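Local coordinates for protein beta sliding clamp (Caulobacter crescentus, PDB 5WCE) that closes as a head-to-tail homodimer into a ring around DNA and probably tethers DNA polymerases and other proteins to it for processive replication, at residues I144-K149 with A192-P197; N265-T270 with V321-E326; V280-T285 with A315-E320; R292-A297 with L305-M310; Q343-Q348 with V362-D367. One frame throughout, in Å; residues are numbered along the deposited sequence.

Interaction 1: I144-K149 with A192-P197; sequences IRLIDK and AEMPAP
Helix 144-148 packs along strand 192-195, nearly antiparallel to it (164° between their directions), and the nearest CA atoms are those of Leu146 and Ala192. The axes approach to 7.7 Å, a separation that fits the helix-on-sheet layer of the central domain; in rings of this family such helices line the hole for DNA and the sheets form the outer wall. Leu146 carries most of the apolar contact by splitting its two methyls. CD2 sits over the strand backbone, 3.7 Å from Glu193 CA, while CD1 turns to Met194, whose side chain it crosses at about a right angle, 3.8 Å from SD. Met194 presents its sulfur there with CG set between the backbone N and the carbonyl carbon (chi1 62°). One turn on from Arg145, Lys149 CB meets Ala192 CB at 3.7 Å. Glu193 itself points away from the helix and pairs with Arg180, so its part in the contact is played by backbone. The extended Arg145 side chain reaches that backbone, and its guanidinium also pairs with Asp367. Arg145 NH1 donates to Glu193 O at 2.9 Å from above the carbonyl plane, and Arg145 NH2 adds a weak second bond to the same oxygen.

Interaction 2: N265-T270 with V321-E326; sequences NAKILT and VDYDGE
Thr270 and Asp322 exchange two backbone hydrogen bonds, Thr270 N to Asp322 O at 3.1 Å and Asp322 N to Thr270 O at 2.9 Å, which make a single antiparallel hydrogen-bonded bridge. A CA-H...O contact from Leu269 shares the oxygen of Asp322. Beyond the bridge the backbones are linked by water: one molecule accepts from Asp324 N at 2.8 Å and gives a weak bond to Ile268 O. The apolar contacts centre on Leu269, whose CG lies 4.0 Å from Val321 CG2 and whose side chain crosses that of Tyr323 at about a right angle. Tyr323 brings its ring edge to the strand, with Ile268 O in the ring plane and 3.4 Å from CD1. Its CG stands anti to the backbone N (chi1 179°), carrying the hydroxyl towards Lys267, where the aliphatic CD comes within 3.5 Å of OH. That hydroxyl is fixed by donating to Glu326 O at 2.6 Å, on a lone pair, while Gly325 N lies over the ring centre. Lys267 NZ bonds to Ala354 O. The loop 321-326 thus docks on strand 267-272, the outermost strand, within this chain, of an antiparallel sheet, beside a classic beta bulge in which Ala266 and Lys267 stand opposite the single residue Phe353.

Interaction 3: V280-T285 with A315-E320; sequences VDRVAT and AVEEVE
Within 280-285, Arg282 and Val283 are the residues that meet strand 314-320, the helix running nearly antiparallel to the strand (162°) with the axes 7.7 Å apart at closest. Val280, first of the segment, turns its side chain to the other side, onto Leu337 and Leu338 of helix 334-343, so the helix is held between a sheet and a second helix. Asp281 forms a salt bridge with Lys87 of the second subunit. Arg282 then points to the strand and, with its chain bent at chi3 (-71°), offers Glu317 the side of its guanidinium. Arg282 NE donates to Glu317 OE1 at 2.8 Å, nearly straight and on the syn lone pair, while Arg282 NH2 reaches Glu317 OE2 at 2.9 Å. The guanidinium and carboxylate planes are 24° apart, nearly coplanar, which suits a side-on grip by two nitrogens. Glu317 meets it with an extended chain. Val283 follows with apolar packing: CG1 touches Glu317 CB at 3.7 Å, and CB lies 3.9 Å from Ala315 CB. That alanine methyl also comes to 3.4 Å from Val283 O. The strand edge is where a strand of the second subunit pairs with Ala315, Val316 and Glu317, continuing the sheet across the dimer interface, and Arg282 NH1 bonds to Lys87 O of that subunit. Buried charge is therefore matched within the chain: the salt bridge probably neutralises Arg282 and Glu317 and fixes the rotation of the guanidinium, holding NH1 turned to the neighbouring subunit.

Interaction 4: R292-A297 with L305-M310; sequences RSVKLA and LTVRNM
Thr306 O receives the backbone N of Lys295 at 2.8 Å, with an N-H...O angle of 167°, and the CA-H of Val294 approaches the same oxygen. The return bond, Thr306 N to Lys295 O at 2.9 Å, completes an antiparallel hydrogen-bonded pair; Leu296 with Leu305 is the non-hydrogen-bonded pair next to it. Towards the open end of the hairpin waters take over. One water accepts from Arg308 N at 2.9 Å and lies 2.8 Å from Ser293 O; a second accepts from Ser293 N and lies close to Arg308 O. This is the hairpin of strands 293-299 and 302-308, the two middle strands of the four that this chain gives to a sheet of the C-terminal domain. Its buried face carries Val294, Leu296, Leu305 and Val307, packed against helices 273-284 and 334-343. Leu296 and Leu305 lie side by side and point the same way, both Leu296 CG and CD1 being 3.7 Å from Leu305 CD2. Val294 and Val307 cross at a slant, Val294 CB meeting Val307 CG2 at 3.7 Å; chi1 of 57° sets Val294 CG2 anti to the backbone N, 3.8 Å from Val307 CG2. On the opposite face Lys295 and Thr306 stand together.

Interaction 5: Q343-Q348 with V362-D367; sequences QIAGPQ and VVDPVD
An Asx turn at Asp364, set in the type I beta turn from Asp364 to Asp367, brings its carboxylate against the loop that carries Ala345. Ala345 N donates to Asp364 OD2 at 2.8 Å, on the syn side but 31° out of the carboxylate plane. The other oxygen closes the Asx turn: Val366 N reaches Asp364 OD1 at 2.9 Å from above that plane. Each oxygen also receives a water hydrogen. The first water donates to Asp364 OD2 and to Gln343 O; the second donates to Asp364 OD1, at 2.7 Å, and to Gln348 O. Four bonds thus hold the carboxylate, and the aspartate presents it with CG anti to the backbone N (chi1 -176°). The two segments meet at the open end of the beta hairpin of strands 348-353 and 360-364 in the C-terminal domain: the loop leads from helix 334-343 into the first strand, and the second leads into the turn. Apolar contacts flank the carboxylate: the side chains of Ile344 and Asp364 run alongside each other but head opposite ways, with Ile344 CD1 3.9 Å from Asp364 CB. Ala345 CB and Gly346 N each lie 3.7 Å from Val366 CG2. Pro365 CD lies 3.4 Å from Gln348 O.

Interactions 2 to 5 lie in the C-terminal domain and interaction 1 in the central one. Interactions 1 and 5 join the two domains: their centres are 15 Å apart, and Arg145 NH2 makes a 2.9 Å salt bridge to Asp367 OD1. Both, with interaction 2, reach the same antiparallel sheet, where Thr270 CG2 touches Gln348 OE1 at 3.5 Å. Interactions 3 and 4, centres 8 Å apart, share a second sheet, with a probable hydrogen bond from Leu305 N to Glu317 O at 2.7 Å. Interaction 3 places that sheet's edge at the dimer interface. Interaction 3 lies about 32 Å from interaction 1, centre to centre, and interaction 2 encloses interactions 3 and 4 along the chain.

Interaction 1: I144-K149 with A192-P197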
# COMPACT_ATOMS: atom_id res chain seq x y z
N ILE A 144 -22.15 -11.52 -6.57
CA ILE A 144 -21.20 -10.73 -5.79
C ILE A 144 -21.37 -11.11 -4.29
O ILE A 144 -20.38 -11.31 -3.63
CB ILE A 144 -21.34 -9.20 -6.02
CG1 ILE A 144 -20.67 -8.81 -7.35
CG2 ILE A 144 -20.69 -8.40 -4.86
CD1 ILE A 144 -20.93 -7.35 -7.77
N ARG A 145 -22.60 -11.21 -3.83
CA ARG A 145 -22.87 -11.58 -2.43
C ARG A 145 -22.32 -12.99 -2.15
O ARG A 145 -21.63 -13.19 -1.15
CB ARG A 145 -24.34 -11.48 -2.10
CG ARG A 145 -24.73 -11.99 -0.72
CD ARG A 145 -26.22 -11.90 -0.47
NE ARG A 145 -26.62 -12.76 0.66
CZ ARG A 145 -26.84 -14.07 0.57
NH1 ARG A 145 -26.65 -14.75 -0.59
NH2 ARG A 145 -27.18 -14.77 1.65
N LEU A 146 -22.57 -13.96 -3.03
CA LEU A 146 -22.04 -15.30 -2.83
C LEU A 146 -20.56 -15.32 -2.60
O LEU A 146 -20.06 -16.04 -1.70
CB LEU A 146 -22.43 -16.27 -3.96
CG LEU A 146 -23.89 -16.67 -4.16
CD1 LEU A 146 -24.01 -17.72 -5.25
CD2 LEU A 146 -24.58 -17.17 -2.88
N ILE A 147 -19.84 -14.53 -3.41
CA ILE A 147 -18.42 -14.46 -3.32
C ILE A 147 -17.95 -13.67 -2.08
O ILE A 147 -17.11 -14.15 -1.28
CB ILE A 147 -17.78 -13.89 -4.63
CG1 ILE A 147 -17.98 -14.89 -5.76
CG2 ILE A 147 -16.31 -13.61 -4.44
CD1 ILE A 147 -17.74 -14.30 -7.16
N ASP A 148 -18.47 -12.46 -1.92
CA ASP A 148 -17.99 -11.59 -0.82
C ASP A 148 -18.28 -12.17 0.59
O ASP A 148 -17.48 -11.98 1.51
CB ASP A 148 -18.54 -10.18 -0.93
CG ASP A 148 -17.90 -9.36 -2.10
OD1 ASP A 148 -16.99 -9.89 -2.78
OD2 ASP A 148 -18.39 -8.23 -2.34
N LYS A 149 -19.37 -12.89 0.74
CA LYS A 149 -19.69 -13.59 1.99
C LYS A 149 -18.79 -14.76 2.33
O LYS A 149 -18.79 -15.21 3.48
CB LYS A 149 -21.14 -14.05 1.99
CG LYS A 149 -22.19 -12.95 1.89
CD LYS A 149 -22.40 -12.25 3.22
CE LYS A 149 -23.60 -11.34 3.14
NZ LYS A 149 -23.62 -10.44 4.32
N ALA A 192 -22.61 -19.40 1.86
CA ALA A 192 -23.61 -18.45 1.43
C ALA A 192 -24.44 -19.04 0.32
O ALA A 192 -23.93 -19.83 -0.50
CB ALA A 192 -22.98 -17.15 1.00
N GLU A 193 -25.72 -18.73 0.30
CA GLU A 193 -26.59 -19.30 -0.70
C GLU A 193 -27.69 -18.35 -1.12
O GLU A 193 -27.97 -17.35 -0.44
CB GLU A 193 -27.16 -20.63 -0.21
CG GLU A 193 -28.19 -20.47 0.92
CD GLU A 193 -28.48 -21.71 1.70
OE1 GLU A 193 -27.96 -22.78 1.32
OE2 GLU A 193 -29.28 -21.59 2.69
N MET A 194 -28.28 -18.67 -2.27
CA MET A 194 -29.39 -17.91 -2.86
C MET A 194 -30.36 -18.88 -3.50
O MET A 194 -29.98 -20.02 -3.75
CB MET A 194 -28.86 -16.96 -3.93
CG MET A 194 -28.17 -17.68 -5.13
SD MET A 194 -27.48 -16.59 -6.38
CE MET A 194 -29.04 -16.09 -7.11
N PRO A 195 -31.60 -18.43 -3.78
CA PRO A 195 -32.49 -19.28 -4.58
C PRO A 195 -31.82 -19.59 -5.92
O PRO A 195 -31.27 -18.69 -6.55
CB PRO A 195 -33.76 -18.44 -4.77
CG PRO A 195 -33.70 -17.39 -3.69
CD PRO A 195 -32.24 -17.16 -3.39
N ALA A 196 -31.89 -20.85 -6.35
CA ALA A 196 -31.18 -21.26 -7.56
C ALA A 196 -31.79 -20.57 -8.77
O ALA A 196 -32.99 -20.68 -8.99
CB ALA A 196 -31.22 -22.77 -7.72
N PRO A 197 -30.97 -19.82 -9.54
CA PRO A 197 -31.47 -19.25 -10.80
C PRO A 197 -32.06 -20.31 -11.71
O PRO A 197 -31.71 -21.51 -11.60
CB PRO A 197 -30.22 -18.65 -11.46
CG PRO A 197 -29.23 -18.51 -10.39
CD PRO A 197 -29.55 -19.55 -9.34

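Interaction 2: N265-T270 with V321-E326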
# COMPACT_ATOMS: atom_id res chain seq x y z
N ASN A 265 -26.18 -27.57 18.02
CA ASN A 265 -25.52 -26.83 19.12
C ASN A 265 -26.56 -26.06 19.96
O ASN A 265 -27.27 -25.25 19.43
CB ASN A 265 -24.47 -25.82 18.60
CG ASN A 265 -23.17 -26.47 18.17
OD1 ASN A 265 -23.08 -27.70 18.05
ND2 ASN A 265 -22.13 -25.64 17.91
N ALA A 266 -26.62 -26.32 21.26
CA ALA A 266 -27.76 -25.87 22.10
C ALA A 266 -27.41 -24.67 22.99
O ALA A 266 -28.33 -24.04 23.49
CB ALA A 266 -28.25 -27.03 22.99
N LYS A 267 -26.14 -24.32 23.17
CA LYS A 267 -25.77 -23.14 23.98
C LYS A 267 -25.80 -21.93 23.04
O LYS A 267 -24.85 -21.70 22.26
CB LYS A 267 -24.41 -23.29 24.62
CG LYS A 267 -24.32 -24.42 25.62
CD LYS A 267 -22.91 -24.53 26.16
CE LYS A 267 -22.83 -25.51 27.33
NZ LYS A 267 -22.92 -26.88 26.77
N ILE A 268 -26.91 -21.19 23.07
CA ILE A 268 -27.13 -20.13 22.12
C ILE A 268 -26.93 -18.83 22.82
O ILE A 268 -27.46 -18.63 23.89
CB ILE A 268 -28.53 -20.23 21.50
CG1 ILE A 268 -28.64 -21.61 20.80
CG2 ILE A 268 -28.75 -19.06 20.53
CD1 ILE A 268 -29.96 -21.92 20.17
N LEU A 269 -26.17 -17.94 22.17
CA LEU A 269 -25.82 -16.66 22.72
C LEU A 269 -25.98 -15.59 21.62
O LEU A 269 -25.55 -15.80 20.51
CB LEU A 269 -24.35 -16.83 23.15
CG LEU A 269 -23.49 -15.75 23.70
CD1 LEU A 269 -22.36 -16.43 24.47
CD2 LEU A 269 -23.02 -14.76 22.61
N THR A 270 -26.54 -14.46 21.96
CA THR A 270 -26.65 -13.32 21.05
C THR A 270 -25.92 -12.12 21.62
O THR A 270 -25.90 -11.87 22.85
CB THR A 270 -28.12 -12.96 20.76
OG1 THR A 270 -28.82 -14.10 20.26
CG2 THR A 270 -28.20 -11.92 19.66
N VAL A 321 -23.49 -9.89 27.15
CA VAL A 321 -24.12 -10.66 26.07
C VAL A 321 -25.42 -11.25 26.62
O VAL A 321 -25.64 -11.25 27.83
CB VAL A 321 -23.24 -11.78 25.47
CG1 VAL A 321 -21.91 -11.22 24.97
CG2 VAL A 321 -23.04 -12.92 26.49
N ASP A 322 -26.26 -11.71 25.69
CA ASP A 322 -27.50 -12.39 26.02
C ASP A 322 -27.27 -13.91 26.02
O ASP A 322 -27.26 -14.58 24.93
CB ASP A 322 -28.54 -12.02 24.96
CG ASP A 322 -29.96 -12.37 25.37
OD1 ASP A 322 -30.20 -12.84 26.48
OD2 ASP A 322 -30.89 -12.04 24.61
N TYR A 323 -27.14 -14.47 27.23
CA TYR A 323 -26.92 -15.89 27.46
C TYR A 323 -27.32 -16.32 28.87
O TYR A 323 -26.99 -15.62 29.81
CB TYR A 323 -25.43 -16.20 27.23
CG TYR A 323 -25.03 -17.63 27.45
CD1 TYR A 323 -25.47 -18.62 26.60
CD2 TYR A 323 -24.20 -18.01 28.52
CE1 TYR A 323 -25.12 -19.94 26.78
CE2 TYR A 323 -23.86 -19.35 28.72
CZ TYR A 323 -24.29 -20.32 27.83
OH TYR A 323 -23.95 -21.67 27.97
N ASP A 324 -27.95 -17.48 29.04
CA ASP A 324 -28.24 -17.97 30.39
C ASP A 324 -28.00 -19.45 30.58
O ASP A 324 -28.67 -20.11 31.42
CB ASP A 324 -29.70 -17.63 30.78
CG ASP A 324 -29.92 -17.61 32.32
OD1 ASP A 324 -28.97 -17.39 33.11
OD2 ASP A 324 -31.06 -17.79 32.76
N GLY A 325 -27.05 -19.99 29.87
CA GLY A 325 -26.68 -21.39 30.04
C GLY A 325 -25.53 -21.63 30.99
O GLY A 325 -25.15 -20.75 31.80
N GLU A 326 -24.94 -22.81 30.86
CA GLU A 326 -23.83 -23.23 31.66
C GLU A 326 -22.60 -22.38 31.27
O GLU A 326 -22.46 -22.03 30.12
CB GLU A 326 -23.55 -24.71 31.35
CG GLU A 326 -22.51 -25.33 32.23
CD GLU A 326 -22.17 -26.77 31.88
OE1 GLU A 326 -22.92 -27.39 31.07
OE2 GLU A 326 -21.16 -27.25 32.46
O HOH W 1 -28.97 -18.95 26.86

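Interaction 3: V280-T285 with A315-E320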
# COMPACT_ATOMS: atom_id res chain seq x y z
N VAL A 280 -12.85 -7.63 20.81
CA VAL A 280 -11.90 -8.61 20.32
C VAL A 280 -10.66 -7.94 19.70
O VAL A 280 -9.56 -8.32 19.98
CB VAL A 280 -12.51 -9.56 19.27
CG1 VAL A 280 -11.45 -10.51 18.70
CG2 VAL A 280 -13.64 -10.38 19.90
N ASP A 281 -10.90 -6.98 18.82
CA ASP A 281 -9.83 -6.24 18.19
C ASP A 281 -8.93 -5.52 19.21
O ASP A 281 -7.69 -5.61 19.12
CB ASP A 281 -10.46 -5.25 17.20
CG ASP A 281 -9.44 -4.56 16.32
OD1 ASP A 281 -8.39 -5.14 16.04
OD2 ASP A 281 -9.70 -3.41 15.95
N ARG A 282 -9.53 -4.89 20.22
CA ARG A 282 -8.75 -4.30 21.30
C ARG A 282 -7.83 -5.27 22.02
O ARG A 282 -6.61 -5.03 22.12
CB ARG A 282 -9.64 -3.65 22.37
CG ARG A 282 -9.90 -2.21 22.15
CD ARG A 282 -10.54 -1.60 23.36
NE ARG A 282 -11.92 -2.07 23.49
CZ ARG A 282 -12.96 -1.62 22.80
NH1 ARG A 282 -12.83 -0.66 21.89
NH2 ARG A 282 -14.17 -2.14 23.04
N VAL A 283 -8.40 -6.37 22.55
CA VAL A 283 -7.60 -7.29 23.36
C VAL A 283 -6.54 -7.99 22.51
O VAL A 283 -5.47 -8.30 23.04
CB VAL A 283 -8.45 -8.29 24.14
CG1 VAL A 283 -9.29 -7.56 25.18
CG2 VAL A 283 -9.32 -9.14 23.26
N ALA A 284 -6.81 -8.19 21.23
CA ALA A 284 -5.83 -8.82 20.33
C ALA A 284 -4.60 -7.93 19.99
O ALA A 284 -3.56 -8.43 19.59
CB ALA A 284 -6.50 -9.25 19.03
N THR A 285 -4.77 -6.63 20.17
CA THR A 285 -3.69 -5.68 20.06
C THR A 285 -2.49 -5.91 20.91
O THR A 285 -1.45 -5.34 20.56
CB THR A 285 -4.13 -4.27 20.47
OG1 THR A 285 -5.32 -3.96 19.75
CG2 THR A 285 -3.11 -3.22 20.06
N ALA A 315 -4.21 -8.87 27.96
CA ALA A 315 -5.34 -7.97 27.74
C ALA A 315 -6.65 -8.65 28.04
O ALA A 315 -6.91 -9.75 27.50
CB ALA A 315 -5.36 -7.49 26.31
N VAL A 316 -7.47 -8.03 28.89
CA VAL A 316 -8.80 -8.51 29.22
C VAL A 316 -9.89 -7.48 28.96
O VAL A 316 -9.71 -6.30 29.33
CB VAL A 316 -8.85 -8.89 30.69
CG1 VAL A 316 -10.17 -9.51 31.11
CG2 VAL A 316 -7.73 -9.85 30.97
N GLU A 317 -11.03 -7.93 28.42
CA GLU A 317 -12.22 -7.09 28.33
C GLU A 317 -13.50 -7.87 28.55
O GLU A 317 -13.64 -8.98 28.00
CB GLU A 317 -12.27 -6.33 26.98
CG GLU A 317 -13.48 -5.43 26.82
CD GLU A 317 -13.31 -4.37 25.78
OE1 GLU A 317 -12.20 -4.19 25.24
OE2 GLU A 317 -14.31 -3.66 25.50
N GLU A 318 -14.41 -7.30 29.36
CA GLU A 318 -15.75 -7.91 29.56
C GLU A 318 -16.74 -7.28 28.61
O GLU A 318 -16.74 -6.06 28.38
CB GLU A 318 -16.24 -7.73 30.98
CG GLU A 318 -15.25 -8.22 32.01
CD GLU A 318 -15.65 -7.90 33.44
OE1 GLU A 318 -16.54 -7.03 33.66
OE2 GLU A 318 -15.06 -8.52 34.35
N VAL A 319 -17.56 -8.13 28.00
CA VAL A 319 -18.63 -7.71 27.09
C VAL A 319 -19.94 -8.34 27.57
O VAL A 319 -20.00 -9.56 27.79
CB VAL A 319 -18.36 -8.14 25.64
CG1 VAL A 319 -19.53 -7.68 24.75
CG2 VAL A 319 -17.04 -7.56 25.14
N GLU A 320 -20.95 -7.52 27.78
CA GLU A 320 -22.29 -8.01 28.14
C GLU A 320 -22.92 -8.73 26.92
O GLU A 320 -22.80 -8.27 25.79
CB GLU A 320 -23.19 -6.87 28.68
CG GLU A 320 -22.49 -6.07 29.80
CD GLU A 320 -22.06 -7.00 30.95
OE1 GLU A 320 -22.91 -7.86 31.34
OE2 GLU A 320 -20.89 -6.93 31.45

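Interaction 4: R292-A297 with L305-M310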
# COMPACT_ATOMS: atom_id res chain seq x y z
N ARG A 292 -2.87 -15.01 16.56
CA ARG A 292 -3.25 -14.47 17.86
C ARG A 292 -4.50 -15.25 18.27
O ARG A 292 -5.46 -15.19 17.59
CB ARG A 292 -3.66 -12.96 17.78
CG ARG A 292 -2.65 -11.96 17.22
CD ARG A 292 -2.95 -11.56 15.77
NE ARG A 292 -3.93 -10.47 15.61
CZ ARG A 292 -5.15 -10.67 15.14
NH1 ARG A 292 -5.51 -11.88 14.83
NH2 ARG A 292 -6.00 -9.68 14.97
N SER A 293 -4.45 -15.95 19.39
CA SER A 293 -5.65 -16.59 19.94
C SER A 293 -6.32 -15.73 21.04
O SER A 293 -5.63 -15.07 21.82
CB SER A 293 -5.27 -17.91 20.56
OG SER A 293 -4.78 -18.75 19.52
N VAL A 294 -7.64 -15.83 21.15
CA VAL A 294 -8.41 -15.15 22.19
C VAL A 294 -9.24 -16.19 22.95
O VAL A 294 -9.89 -17.05 22.34
CB VAL A 294 -9.26 -14.01 21.60
CG1 VAL A 294 -10.20 -14.49 20.53
CG2 VAL A 294 -10.06 -13.27 22.67
N LYS A 295 -9.21 -16.08 24.28
CA LYS A 295 -10.07 -16.87 25.16
C LYS A 295 -11.39 -16.15 25.45
O LYS A 295 -11.37 -14.98 25.80
CB LYS A 295 -9.35 -17.17 26.47
CG LYS A 295 -10.17 -18.01 27.45
CD LYS A 295 -9.25 -18.30 28.64
CE LYS A 295 -9.90 -18.97 29.80
NZ LYS A 295 -8.84 -18.98 30.88
N LEU A 296 -12.51 -16.85 25.31
CA LEU A 296 -13.86 -16.37 25.60
C LEU A 296 -14.31 -17.16 26.82
O LEU A 296 -14.52 -18.40 26.73
CB LEU A 296 -14.83 -16.63 24.45
CG LEU A 296 -14.85 -15.76 23.19
CD1 LEU A 296 -13.48 -15.75 22.53
CD2 LEU A 296 -15.92 -16.20 22.21
N ALA A 297 -14.39 -16.49 27.98
CA ALA A 297 -14.94 -17.09 29.17
C ALA A 297 -16.42 -16.67 29.22
O ALA A 297 -16.74 -15.50 29.46
CB ALA A 297 -14.17 -16.64 30.41
N LEU A 305 -13.15 -11.65 27.60
CA LEU A 305 -12.15 -11.92 26.59
C LEU A 305 -10.77 -11.78 27.17
O LEU A 305 -10.47 -10.75 27.79
CB LEU A 305 -12.30 -10.95 25.40
CG LEU A 305 -13.63 -11.01 24.64
CD1 LEU A 305 -13.73 -9.75 23.75
CD2 LEU A 305 -13.70 -12.32 23.85
N THR A 306 -9.89 -12.77 26.93
CA THR A 306 -8.47 -12.65 27.30
C THR A 306 -7.54 -12.99 26.12
O THR A 306 -7.74 -13.99 25.45
CB THR A 306 -8.14 -13.54 28.50
OG1 THR A 306 -8.99 -13.20 29.57
CG2 THR A 306 -6.71 -13.38 28.92
N VAL A 307 -6.53 -12.14 25.88
CA VAL A 307 -5.42 -12.41 24.95
C VAL A 307 -4.12 -12.24 25.72
O VAL A 307 -4.04 -11.40 26.63
CB VAL A 307 -5.43 -11.48 23.72
CG1 VAL A 307 -4.23 -11.68 22.75
CG2 VAL A 307 -6.67 -11.68 22.90
N ARG A 308 -3.15 -13.10 25.43
CA ARG A 308 -1.79 -13.03 25.94
C ARG A 308 -0.83 -13.11 24.76
O ARG A 308 -1.13 -13.75 23.76
CB ARG A 308 -1.49 -14.14 26.94
CG ARG A 308 -2.41 -14.10 28.16
CD ARG A 308 -1.96 -15.00 29.31
NE ARG A 308 -1.42 -14.28 30.48
CZ ARG A 308 -0.20 -13.74 30.57
NH1 ARG A 308 0.69 -13.78 29.58
NH2 ARG A 308 0.14 -13.14 31.69
N ASN A 309 0.29 -12.41 24.85
CA ASN A 309 1.32 -12.54 23.84
C ASN A 309 2.44 -13.42 24.41
O ASN A 309 2.38 -13.85 25.58
CB ASN A 309 1.81 -11.16 23.35
CG ASN A 309 2.52 -10.34 24.43
OD1 ASN A 309 2.99 -10.87 25.46
ND2 ASN A 309 2.61 -9.05 24.21
N MET A 310 3.46 -13.62 23.57
CA MET A 310 4.60 -14.44 23.92
C MET A 310 5.72 -13.67 24.64
O MET A 310 6.86 -14.14 24.64
CB MET A 310 5.13 -15.10 22.63
CG MET A 310 4.22 -16.21 22.12
SD MET A 310 4.92 -17.00 20.67
CE MET A 310 6.52 -17.65 21.19
O HOH W 2 -4.02 -15.50 24.03
O HOH W 3 -2.22 -15.07 21.39
O HOH W 4 -11.15 -15.04 29.28

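Interaction 5: Q343-Q348 with V362-D367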
# COMPACT_ATOMS: atom_id res chain seq x y z
N GLN A 343 -18.50 -10.06 8.44
CA GLN A 343 -19.53 -10.47 7.48
C GLN A 343 -20.93 -10.23 7.95
O GLN A 343 -21.83 -10.19 7.15
CB GLN A 343 -19.37 -11.95 7.12
CG GLN A 343 -18.08 -12.25 6.39
CD GLN A 343 -18.00 -11.51 5.07
OE1 GLN A 343 -19.02 -11.28 4.40
NE2 GLN A 343 -16.81 -11.07 4.73
N ILE A 344 -21.12 -10.04 9.24
CA ILE A 344 -22.44 -9.93 9.81
C ILE A 344 -23.03 -8.59 9.34
O ILE A 344 -22.38 -7.55 9.46
CB ILE A 344 -22.34 -10.01 11.35
CG1 ILE A 344 -21.87 -11.42 11.77
CG2 ILE A 344 -23.63 -9.62 12.03
CD1 ILE A 344 -22.71 -12.59 11.36
N ALA A 345 -24.26 -8.63 8.82
CA ALA A 345 -24.84 -7.48 8.09
C ALA A 345 -25.63 -6.52 8.98
O ALA A 345 -25.99 -5.44 8.52
CB ALA A 345 -25.74 -8.01 6.96
N GLY A 346 -26.00 -6.93 10.20
CA GLY A 346 -26.80 -6.09 11.09
C GLY A 346 -26.17 -5.93 12.45
O GLY A 346 -25.05 -6.34 12.65
N PRO A 347 -26.94 -5.44 13.43
CA PRO A 347 -26.30 -5.15 14.71
C PRO A 347 -26.01 -6.38 15.58
O PRO A 347 -25.11 -6.29 16.40
CB PRO A 347 -27.28 -4.20 15.40
CG PRO A 347 -28.60 -4.51 14.77
CD PRO A 347 -28.28 -4.84 13.33
N GLN A 348 -26.76 -7.46 15.46
CA GLN A 348 -26.50 -8.65 16.26
C GLN A 348 -25.82 -9.79 15.54
O GLN A 348 -25.96 -9.97 14.34
CB GLN A 348 -27.77 -9.20 16.89
CG GLN A 348 -28.64 -8.16 17.54
CD GLN A 348 -29.33 -8.67 18.78
OE1 GLN A 348 -30.40 -9.33 18.71
NE2 GLN A 348 -28.73 -8.34 19.95
N VAL A 362 -21.95 -19.63 13.71
CA VAL A 362 -22.34 -18.23 13.83
C VAL A 362 -23.37 -17.95 12.75
O VAL A 362 -23.13 -18.29 11.55
CB VAL A 362 -21.14 -17.29 13.67
CG1 VAL A 362 -21.55 -15.86 13.99
CG2 VAL A 362 -20.00 -17.74 14.57
N VAL A 363 -24.50 -17.41 13.15
CA VAL A 363 -25.56 -17.08 12.21
C VAL A 363 -25.86 -15.59 12.27
O VAL A 363 -25.60 -14.92 13.28
CB VAL A 363 -26.84 -17.91 12.36
CG1 VAL A 363 -26.59 -19.41 12.09
CG2 VAL A 363 -27.49 -17.73 13.66
N ASP A 364 -26.39 -15.08 11.17
CA ASP A 364 -26.65 -13.68 10.98
C ASP A 364 -28.17 -13.50 11.01
O ASP A 364 -28.85 -13.92 10.05
CB ASP A 364 -26.12 -13.18 9.64
CG ASP A 364 -26.29 -11.69 9.48
OD1 ASP A 364 -27.18 -11.09 10.17
OD2 ASP A 364 -25.56 -11.09 8.64
N PRO A 365 -28.71 -12.86 12.07
CA PRO A 365 -30.19 -12.73 12.12
C PRO A 365 -30.85 -11.95 10.96
O PRO A 365 -32.05 -12.11 10.77
CB PRO A 365 -30.44 -12.02 13.47
CG PRO A 365 -29.21 -12.32 14.30
CD PRO A 365 -28.07 -12.36 13.30
N VAL A 366 -30.12 -11.15 10.22
CA VAL A 366 -30.70 -10.45 9.10
C VAL A 366 -30.37 -11.10 7.74
O VAL A 366 -30.75 -10.56 6.73
CB VAL A 366 -30.34 -8.95 9.06
CG1 VAL A 366 -30.72 -8.28 10.38
CG2 VAL A 366 -28.90 -8.71 8.72
N ASP A 367 -29.64 -12.23 7.75
CA ASP A 367 -29.38 -13.00 6.52
C ASP A 367 -29.37 -14.50 6.89
O ASP A 367 -28.33 -15.04 7.24
CB ASP A 367 -28.08 -12.54 5.84
CG ASP A 367 -27.88 -13.13 4.45
OD1 ASP A 367 -28.53 -14.13 4.12
OD2 ASP A 367 -27.11 -12.53 3.67
O HOH W 5 -23.85 -11.96 6.83
O HOH W 6 -27.14 -9.08 11.93